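Local coordinates for protein enterotoxin type A (Staphylococcus aureus, PDB 1DYQ) that acts as a superantigen, binding MHC class II molecules and T-cell receptors to activate T cells, and causes staphylococcal food poisoning, at residues N34-Q47 and V78-Y92. The protein carries 3 engineered substitutions. Residues are numbered along the deposited sequence; the frame is centred on the assembly and turned at random.
Sequences NEKAKTENKESHDQ and VDKYKGKKVDLYGAY
Glu35 lays its CB over one face of the Tyr92 ring, 3.9 Å from the ring centroid, a CH-pi contact at one end of an antiparallel strand pair. With CG of Tyr92 between its own N and carbonyl carbon (chi1 63°), the phenol is turned across the partner strand, and the ring edge reaches the backbone of Lys36 and Ala37. Beside the ring, Tyr92 N donates to Glu35 O at 2.9 Å, and two more pairs, Ala37 with Gly90 and Thr39 with Leu88, continue the ladder. Side chains alternate between the faces: Lys38 runs alongside Tyr89, with Lys38 CG 3.4 Å from Tyr89 CD2, whereas Thr39 CG2 meets Leu88 CD1 at 3.7 Å on the other face. A G1 bulge follows, Asn41 and Lys42 both facing Val86. The carboxylate of Asp87 braces it, OD1 taking the N-H of Asn41 at 2.9 Å and a further bond from His115. Glu40 OE1 lies 3.2 Å from Asp87 OD2, a proximity that would probably raise the proton affinity of the pair. Past the corner, Gly83 N, in a type II turn, donates to Ser44 O. Within the OB-fold domain, 36-39 forms an outer strand of the five-stranded sheet, 86-91 separates it from strand 105-114, and helix 153-168 touches Lys36 and Tyr89.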
ATOM      1  N   ASN A  34      -4.076  10.424   1.022  1.00 12.28           N
ATOM      2  CA  ASN A  34      -4.965   9.310   1.355  1.00 11.95           C
ATOM      3  C   ASN A  34      -5.506   9.387   2.786  1.00 13.14           C
ATOM      4  O   ASN A  34      -5.215  10.254   3.576  1.00 16.08           O
ATOM      5  CB  ASN A  34      -4.267   7.983   1.116  1.00 12.41           C
ATOM      6  CG  ASN A  34      -3.041   7.737   1.957  1.00 12.97           C
ATOM      7  OD1 ASN A  34      -2.903   8.226   3.074  1.00 15.42           O
ATOM      8  ND2 ASN A  34      -2.108   6.898   1.467  1.00 13.50           N
ATOM      9  N   GLU A  35      -6.435   8.440   3.044  1.00 12.82           N
ATOM     10  CA  GLU A  35      -7.010   8.268   4.381  1.00 13.64           C
ATOM     11  C   GLU A  35      -6.764   6.805   4.776  1.00 11.91           C
ATOM     12  O   GLU A  35      -7.066   5.905   3.958  1.00 12.09           O
ATOM     13  CB  GLU A  35      -8.541   8.492   4.354  1.00 14.75           C
ATOM     14  CG  GLU A  35      -8.937   9.904   3.913  1.00 16.15           C
ATOM     15  CD  GLU A  35     -10.435  10.158   4.143  1.00 18.89           C
ATOM     16  OE1 GLU A  35     -11.261   9.502   3.513  1.00 19.21           O
ATOM     17  OE2 GLU A  35     -10.733  11.058   4.963  1.00 28.12           O
ATOM     18  N   LYS A  36      -6.112   6.573   5.907  1.00 11.76           N
ATOM     19  CA  LYS A  36      -5.728   5.222   6.273  1.00 11.76           C
ATOM     20  C   LYS A  36      -6.374   4.689   7.542  1.00 12.90           C
ATOM     21  O   LYS A  36      -6.609   5.449   8.508  1.00 15.20           O
ATOM     22  CB  LYS A  36      -4.177   5.183   6.494  1.00 13.88           C
ATOM     23  CG  LYS A  36      -3.433   5.346   5.166  1.00 15.62           C
ATOM     24  CD  LYS A  36      -1.910   5.294   5.426  1.00 18.35           C
ATOM     25  CE  LYS A  36      -1.425   6.494   6.199  1.00 19.89           C
ATOM     26  NZ  LYS A  36      -1.772   7.794   5.569  1.00 21.54           N
ATOM     27  N   ALA A  37      -6.711   3.428   7.493  1.00 13.68           N
ATOM     28  CA  ALA A  37      -7.167   2.699   8.696  1.00 14.50           C
ATOM     29  C   ALA A  37      -5.893   2.107   9.327  1.00 16.04           C
ATOM     30  O   ALA A  37      -5.190   1.346   8.667  1.00 16.24           O
ATOM     31  CB  ALA A  37      -8.116   1.583   8.309  1.00 14.89           C
ATOM     32  N   LYS A  38      -5.613   2.517  10.539  1.00 16.41           N
ATOM     33  CA  LYS A  38      -4.403   2.055  11.248  1.00 18.25           C
ATOM     34  C   LYS A  38      -4.804   1.815  12.706  1.00 21.38           C
ATOM     35  O   LYS A  38      -4.846   2.781  13.479  1.00 22.49           O
ATOM     36  CB  LYS A  38      -3.329   3.132  11.161  1.00 23.68           C
ATOM     37  CG  LYS A  38      -1.907   2.636  11.341  1.00 29.42           C
ATOM     38  CD  LYS A  38      -0.956   3.809  11.577  1.00 33.95           C
ATOM     39  CE  LYS A  38      -0.383   3.750  12.985  1.00 37.54           C
ATOM     40  NZ  LYS A  38       0.356   2.463  13.198  1.00 40.85           N
ATOM     41  N   THR A  39      -5.226   0.610  13.006  1.00 19.51           N
ATOM     42  CA  THR A  39      -5.770   0.297  14.339  1.00 21.94           C
ATOM     43  C   THR A  39      -5.381  -1.118  14.716  1.00 20.43           C
ATOM     44  O   THR A  39      -5.083  -1.952  13.855  1.00 20.39           O
ATOM     45  CB  THR A  39      -7.302   0.444  14.356  1.00 25.85           C
ATOM     46  OG1 THR A  39      -7.816   0.242  15.686  1.00 28.57           O
ATOM     47  CG2 THR A  39      -7.946  -0.576  13.438  1.00 28.54           C
ATOM     48  N   GLU A  40      -5.319  -1.412  16.017  1.00 18.43           N
ATOM     49  CA  GLU A  40      -4.890  -2.706  16.482  1.00 18.05           C
ATOM     50  C   GLU A  40      -6.010  -3.462  17.211  1.00 19.03           C
ATOM     51  O   GLU A  40      -6.884  -2.805  17.784  1.00 20.13           O
ATOM     52  CB  GLU A  40      -3.695  -2.593  17.442  1.00 19.75           C
ATOM     53  CG  GLU A  40      -2.724  -1.474  17.082  1.00 25.78           C
ATOM     54  CD  GLU A  40      -1.988  -1.759  15.794  1.00 27.37           C
ATOM     55  OE1 GLU A  40      -1.455  -2.874  15.649  1.00 28.73           O
ATOM     56  OE2 GLU A  40      -1.956  -0.855  14.921  1.00 26.58           O
ATOM     57  N   ASN A  41      -5.925  -4.761  17.200  1.00 17.16           N
ATOM     58  CA  ASN A  41      -6.750  -5.646  18.006  1.00 20.12           C
ATOM     59  C   ASN A  41      -8.230  -5.503  17.723  1.00 20.61           C
ATOM     60  O   ASN A  41      -9.052  -5.296  18.633  1.00 22.20           O
ATOM     61  CB  ASN A  41      -6.456  -5.399  19.494  1.00 20.68           C
ATOM     62  CG  ASN A  41      -6.883  -6.566  20.368  1.00 23.81           C
ATOM     63  OD1 ASN A  41      -7.343  -6.347  21.505  1.00 29.82           O
ATOM     64  ND2 ASN A  41      -6.706  -7.778  19.896  1.00 23.07           N
ATOM     65  N   LYS A  42      -8.590  -5.573  16.459  1.00 18.61           N
ATOM     66  CA  LYS A  42      -9.988  -5.524  16.029  1.00 19.57           C
ATOM     67  C   LYS A  42     -10.400  -6.927  15.582  1.00 17.40           C
ATOM     68  O   LYS A  42      -9.567  -7.791  15.345  1.00 16.84           O
ATOM     69  CB  LYS A  42     -10.162  -4.554  14.865  1.00 22.65           C
ATOM     70  CG  LYS A  42      -9.659  -3.141  15.161  1.00 27.70           C
ATOM     71  CD  LYS A  42     -10.706  -2.337  15.914  1.00 33.53           C
ATOM     72  CE  LYS A  42     -12.087  -2.515  15.299  1.00 36.72           C
ATOM     73  NZ  LYS A  42     -12.969  -1.342  15.482  1.00 40.13           N
ATOM     74  N   GLU A  43     -11.698  -7.139  15.389  1.00 17.19           N
ATOM     75  CA  GLU A  43     -12.193  -8.431  14.943  1.00 15.89           C
ATOM     76  C   GLU A  43     -13.570  -8.234  14.277  1.00 14.06           C
ATOM     77  O   GLU A  43     -14.318  -7.364  14.676  1.00 17.20           O
ATOM     78  CB  GLU A  43     -12.308  -9.447  16.066  1.00 16.95           C
ATOM     79  CG  GLU A  43     -12.840 -10.804  15.739  1.00 17.03           C
ATOM     80  CD  GLU A  43     -14.355 -10.879  15.551  1.00 20.12           C
ATOM     81  OE1 GLU A  43     -15.046 -10.016  16.137  1.00 25.11           O
ATOM     82  OE2 GLU A  43     -14.817 -11.776  14.830  1.00 17.99           O
ATOM     83  N   SER A  44     -13.792  -9.035  13.263  1.00 14.39           N
ATOM     84  CA  SER A  44     -15.084  -9.159  12.633  1.00 14.29           C
ATOM     85  C   SER A  44     -15.227 -10.447  11.874  1.00 14.93           C
ATOM     86  O   SER A  44     -14.264 -10.994  11.322  1.00 14.94           O
ATOM     87  CB  SER A  44     -15.335  -7.959  11.680  1.00 14.13           C
ATOM     88  OG  SER A  44     -16.650  -8.192  11.082  1.00 16.96           O
ATOM     89  N   HIS A  45     -16.429 -11.037  11.874  1.00 15.38           N
ATOM     90  CA  HIS A  45     -16.769 -12.162  11.062  1.00 14.80           C
ATOM     91  C   HIS A  45     -18.086 -11.871  10.305  1.00 17.27           C
ATOM     92  O   HIS A  45     -18.754 -12.724   9.788  1.00 17.90           O
ATOM     93  CB  HIS A  45     -16.816 -13.512  11.747  1.00 15.42           C
ATOM     94  CG  HIS A  45     -17.589 -13.451  13.039  1.00 15.69           C
ATOM     95  ND1 HIS A  45     -17.118 -12.901  14.168  1.00 18.94           N
ATOM     96  CD2 HIS A  45     -18.880 -13.867  13.275  1.00 16.57           C
ATOM     97  CE1 HIS A  45     -18.044 -12.931  15.124  1.00 18.01           C
ATOM     98  NE2 HIS A  45     -19.090 -13.488  14.558  1.00 11.64           N
ATOM     99  N   ASP A  46     -18.354 -10.562  10.233  1.00 16.69           N
ATOM    100  CA  ASP A  46     -19.437 -10.057   9.425  1.00 19.00           C
ATOM    101  C   ASP A  46     -18.938 -10.000   7.955  1.00 20.98           C
ATOM    102  O   ASP A  46     -17.811  -9.507   7.768  1.00 22.65           O
ATOM    103  CB  ASP A  46     -19.664  -8.586   9.872  0.50 23.83           C
ATOM    104  CG  ASP A  46     -21.080  -8.147   9.756  0.50 28.74           C
ATOM    105  OD1 ASP A  46     -21.818  -8.174  10.777  0.50 31.29           O
ATOM    106  OD2 ASP A  46     -21.517  -7.812   8.627  0.50 32.48           O
ATOM    107  N   GLN A  47     -19.636 -10.622   7.063  1.00 22.20           N
ATOM    108  CA  GLN A  47     -19.276 -10.542   5.638  1.00 24.93           C
ATOM    109  C   GLN A  47     -20.446  -9.923   4.864  1.00 26.58           C
ATOM    110  O   GLN A  47     -21.608 -10.083   5.241  1.00 28.04           O
ATOM    111  CB  GLN A  47     -18.937 -11.901   5.078  1.00 26.98           C
ATOM    112  CG  GLN A  47     -17.785 -12.602   5.762  1.00 29.44           C
ATOM    113  CD  GLN A  47     -17.362 -13.879   5.091  1.00 34.42           C
ATOM    114  OE1 GLN A  47     -18.047 -14.895   5.138  1.00 34.32           O
ATOM    115  NE2 GLN A  47     -16.178 -13.848   4.470  1.00 36.05           N
ATOM    116  N   VAL A  78      -9.492 -14.573   2.916  1.00 14.99           N
ATOM    117  CA  VAL A  78     -10.430 -14.038   3.907  1.00 17.14           C
ATOM    118  C   VAL A  78     -10.556 -14.990   5.089  1.00 16.48           C
ATOM    119  O   VAL A  78     -10.565 -14.517   6.238  1.00 16.34           O
ATOM    120  CB  VAL A  78     -11.778 -13.641   3.318  1.00 18.12           C
ATOM    121  CG1 VAL A  78     -12.587 -14.784   2.786  1.00 17.62           C
ATOM    122  CG2 VAL A  78     -12.582 -12.868   4.393  1.00 19.99           C
ATOM    123  N   ASP A  79     -10.520 -16.290   4.848  1.00 18.20           N
ATOM    124  CA  ASP A  79     -10.580 -17.271   5.939  1.00 19.59           C
ATOM    125  C   ASP A  79      -9.424 -17.196   6.897  1.00 20.44           C
ATOM    126  O   ASP A  79      -9.594 -17.570   8.105  1.00 21.84           O
ATOM    127  CB  ASP A  79     -10.756 -18.688   5.402  1.00 23.58           C
ATOM    128  CG  ASP A  79     -12.137 -18.970   4.864  1.00 25.71           C
ATOM    129  OD1 ASP A  79     -13.052 -18.141   5.068  1.00 29.55           O
ATOM    130  OD2 ASP A  79     -12.307 -20.013   4.199  1.00 28.58           O
ATOM    131  N   LYS A  80      -8.280 -16.634   6.556  1.00 17.42           N
ATOM    132  CA  LYS A  80      -7.170 -16.461   7.475  1.00 17.74           C
ATOM    133  C   LYS A  80      -7.509 -15.480   8.596  1.00 15.01           C
ATOM    134  O   LYS A  80      -6.924 -15.493   9.679  1.00 17.27           O
ATOM    135  CB  LYS A  80      -5.920 -15.918   6.761  1.00 22.38           C
ATOM    136  CG  LYS A  80      -5.099 -16.891   5.974  1.00 29.79           C
ATOM    137  CD  LYS A  80      -3.758 -16.248   5.548  1.00 33.05           C
ATOM    138  CE  LYS A  80      -3.932 -15.512   4.236  1.00 37.39           C
ATOM    139  NZ  LYS A  80      -2.751 -15.674   3.333  1.00 38.07           N
ATOM    140  N   TYR A  81      -8.360 -14.483   8.288  1.00 14.31           N
ATOM    141  CA  TYR A  81      -8.589 -13.364   9.134  1.00 15.02           C
ATOM    142  C   TYR A  81      -9.998 -13.256   9.721  1.00 13.85           C
ATOM    143  O   TYR A  81     -10.183 -12.536  10.704  1.00 16.10           O
ATOM    144  CB  TYR A  81      -8.317 -12.048   8.320  1.00 14.97           C
ATOM    145  CG  TYR A  81      -6.884 -12.090   7.756  1.00 15.24           C
ATOM    146  CD1 TYR A  81      -5.804 -11.968   8.615  1.00 16.26           C
ATOM    147  CD2 TYR A  81      -6.686 -12.200   6.400  1.00 17.89           C
ATOM    148  CE1 TYR A  81      -4.510 -12.038   8.108  1.00 16.44           C
ATOM    149  CE2 TYR A  81      -5.387 -12.243   5.879  1.00 19.02           C
ATOM    150  CZ  TYR A  81      -4.323 -12.164   6.746  1.00 18.91           C
ATOM    151  OH  TYR A  81      -3.033 -12.208   6.253  1.00 20.77           O
ATOM    152  N   LYS A  82     -10.945 -13.894   9.079  1.00 15.74           N
ATOM    153  CA  LYS A  82     -12.351 -13.777   9.546  1.00 16.72           C
ATOM    154  C   LYS A  82     -12.475 -14.335  10.956  1.00 17.29           C
ATOM    155  O   LYS A  82     -12.039 -15.437  11.250  1.00 18.10           O
ATOM    156  CB  LYS A  82     -13.249 -14.543   8.581  1.00 19.79           C
ATOM    157  CG  LYS A  82     -14.743 -14.373   8.842  1.00 23.56           C
ATOM    158  CD  LYS A  82     -15.513 -15.289   7.877  1.00 25.87           C
ATOM    159  CE  LYS A  82     -15.360 -16.743   8.303  1.00 30.97           C
ATOM    160  NZ  LYS A  82     -15.790 -17.675   7.227  1.00 34.15           N
ATOM    161  N   GLY A  83     -13.017 -13.515  11.860  1.00 17.87           N
ATOM    162  CA  GLY A  83     -13.261 -13.940  13.221  1.00 19.63           C
ATOM    163  C   GLY A  83     -12.002 -14.030  14.071  1.00 21.42           C
ATOM    164  O   GLY A  83     -12.044 -14.636  15.154  1.00 22.31           O
ATOM    165  N   LYS A  84     -10.924 -13.391  13.648  1.00 19.50           N
ATOM    166  CA  LYS A  84      -9.670 -13.413  14.409  1.00 20.10           C
ATOM    167  C   LYS A  84      -9.296 -12.002  14.848  1.00 17.88           C
ATOM    168  O   LYS A  84      -9.715 -11.028  14.203  1.00 18.81           O
ATOM    169  CB  LYS A  84      -8.516 -13.898  13.499  1.00 22.41           C
ATOM    170  CG  LYS A  84      -8.683 -15.276  12.922  1.00 25.28           C
ATOM    171  CD  LYS A  84      -8.474 -16.340  13.987  1.00 27.55           C
ATOM    172  CE  LYS A  84      -8.334 -17.721  13.372  1.00 30.63           C
ATOM    173  NZ  LYS A  84      -9.614 -18.189  12.786  1.00 34.09           N
ATOM    174  N   LYS A  85      -8.485 -11.897  15.899  1.00 18.08           N
ATOM    175  CA  LYS A  85      -7.981 -10.585  16.296  1.00 16.61           C
ATOM    176  C   LYS A  85      -6.897 -10.164  15.256  1.00 15.18           C
ATOM    177  O   LYS A  85      -6.057 -10.990  14.919  1.00 14.63           O
ATOM    178  CB  LYS A  85      -7.390 -10.528  17.677  1.00 19.36           C
ATOM    179  CG  LYS A  85      -8.409 -10.808  18.805  1.00 21.40           C
ATOM    180  CD  LYS A  85      -9.336  -9.607  18.940  1.00 23.54           C
ATOM    181  CE  LYS A  85     -10.031  -9.594  20.295  1.00 30.84           C
ATOM    182  NZ  LYS A  85     -11.510  -9.729  20.142  1.00 33.19           N
ATOM    183  N   VAL A  86      -7.171  -9.021  14.667  1.00 13.55           N
ATOM    184  CA  VAL A  86      -6.305  -8.526  13.577  1.00 15.23           C
ATOM    185  C   VAL A  86      -5.904  -7.100  13.856  1.00 13.60           C
ATOM    186  O   VAL A  86      -6.534  -6.345  14.601  1.00 14.78           O
ATOM    187  CB  VAL A  86      -7.036  -8.584  12.217  1.00 14.86           C
ATOM    188  CG1 VAL A  86      -7.321 -10.014  11.829  1.00 14.36           C
ATOM    189  CG2 VAL A  86      -8.307  -7.732  12.259  1.00 14.45           C
ATOM    190  N   ASP A  87      -4.854  -6.643  13.161  1.00 12.64           N
ATOM    191  CA  ASP A  87      -4.469  -5.266  13.059  1.00 12.85           C
ATOM    192  C   ASP A  87      -4.669  -4.828  11.583  1.00 13.11           C
ATOM    193  O   ASP A  87      -4.562  -5.678  10.701  1.00 13.05           O
ATOM    194  CB  ASP A  87      -3.015  -5.027  13.447  1.00 13.43           C
ATOM    195  CG  ASP A  87      -2.687  -5.531  14.843  1.00 17.26           C
ATOM    196  OD1 ASP A  87      -3.567  -5.441  15.742  1.00 16.60           O
ATOM    197  OD2 ASP A  87      -1.550  -6.013  15.032  1.00 18.99           O
ATOM    198  N   LEU A  88      -4.995  -3.576  11.423  1.00 13.25           N
ATOM    199  CA  LEU A  88      -5.259  -3.015  10.100  1.00 12.70           C
ATOM    200  C   LEU A  88      -4.250  -1.900   9.783  1.00 11.91           C
ATOM    201  O   LEU A  88      -3.904  -1.096  10.613  1.00 11.65           O
ATOM    202  CB  LEU A  88      -6.667  -2.380  10.057  1.00 13.66           C
ATOM    203  CG  LEU A  88      -7.800  -3.355  10.492  1.00 15.38           C
ATOM    204  CD1 LEU A  88      -9.115  -2.522  10.473  1.00 18.58           C
ATOM    205  CD2 LEU A  88      -7.899  -4.510   9.561  1.00 18.87           C
ATOM    206  N   TYR A  89      -3.831  -1.894   8.508  1.00 10.47           N
ATOM    207  CA  TYR A  89      -3.006  -0.782   8.019  1.00 10.59           C
ATOM    208  C   TYR A  89      -3.183  -0.706   6.494  1.00 10.38           C
ATOM    209  O   TYR A  89      -2.688  -1.536   5.756  1.00 11.47           O
ATOM    210  CB  TYR A  89      -1.508  -0.964   8.338  1.00 12.30           C
ATOM    211  CG  TYR A  89      -0.683   0.295   8.089  1.00 12.74           C
ATOM    212  CD1 TYR A  89      -0.554   0.844   6.814  1.00 13.21           C
ATOM    213  CD2 TYR A  89      -0.009   0.900   9.130  1.00 13.21           C
ATOM    214  CE1 TYR A  89       0.172   2.008   6.597  1.00 13.35           C
ATOM    215  CE2 TYR A  89       0.730   2.059   8.930  1.00 15.54           C
ATOM    216  CZ  TYR A  89       0.841   2.580   7.669  1.00 13.84           C
ATOM    217  OH  TYR A  89       1.554   3.746   7.465  1.00 15.81           O
ATOM    218  N   GLY A  90      -4.077   0.200   6.066  1.00 10.90           N
ATOM    219  CA  GLY A  90      -4.347   0.272   4.621  1.00 12.74           C
ATOM    220  C   GLY A  90      -5.091   1.558   4.283  1.00 11.58           C
ATOM    221  O   GLY A  90      -5.648   2.204   5.172  1.00 12.84           O
ATOM    222  N   ALA A  91      -5.111   1.894   3.006  1.00 11.40           N
ATOM    223  CA  ALA A  91      -5.770   3.135   2.580  1.00 11.40           C
ATOM    224  C   ALA A  91      -7.211   2.765   2.168  1.00  9.42           C
ATOM    225  O   ALA A  91      -7.400   1.910   1.321  1.00 12.05           O
ATOM    226  CB  ALA A  91      -5.044   3.649   1.312  1.00 12.13           C
ATOM    227  N   TYR A  92      -8.152   3.556   2.680  1.00 10.49           N
ATOM    228  CA  TYR A  92      -9.566   3.255   2.352  1.00 10.68           C
ATOM    229  C   TYR A  92     -10.201   4.399   1.591  1.00 10.48           C
ATOM    230  O   TYR A  92      -9.781   5.541   1.656  1.00 10.74           O
ATOM    231  CB  TYR A  92     -10.347   2.999   3.655  1.00 11.69           C
ATOM    232  CG  TYR A  92     -10.440   4.168   4.604  1.00 10.69           C
ATOM    233  CD1 TYR A  92     -11.328   5.216   4.398  1.00 10.49           C
ATOM    234  CD2 TYR A  92      -9.572   4.276   5.697  1.00 12.29           C
ATOM    235  CE1 TYR A  92     -11.370   6.308   5.219  1.00 11.50           C
ATOM    236  CE2 TYR A  92      -9.623   5.368   6.549  1.00 13.24           C
ATOM    237  CZ  TYR A  92     -10.527   6.385   6.313  1.00 12.40           C
ATOM    238  OH  TYR A  92     -10.564   7.469   7.148  1.00 14.14           O
TER
HETATM  239  O   HOH W   1      -7.331   6.618   0.860  1.00 14.46           O
HETATM  240  O   HOH W   2     -10.859   8.100   1.307  1.00 19.67           O
HETATM  241  O   HOH W   3      -8.125   7.756   8.668  1.00 26.03           O
HETATM  242  O   HOH W   4      -1.676  -1.315  12.233  1.00 17.83           O
HETATM  243  O   HOH W   5     -11.298 -10.231  12.182  1.00 15.94           O
HETATM  244  O   HOH W   6     -17.447 -17.459   5.081  1.00 51.84           O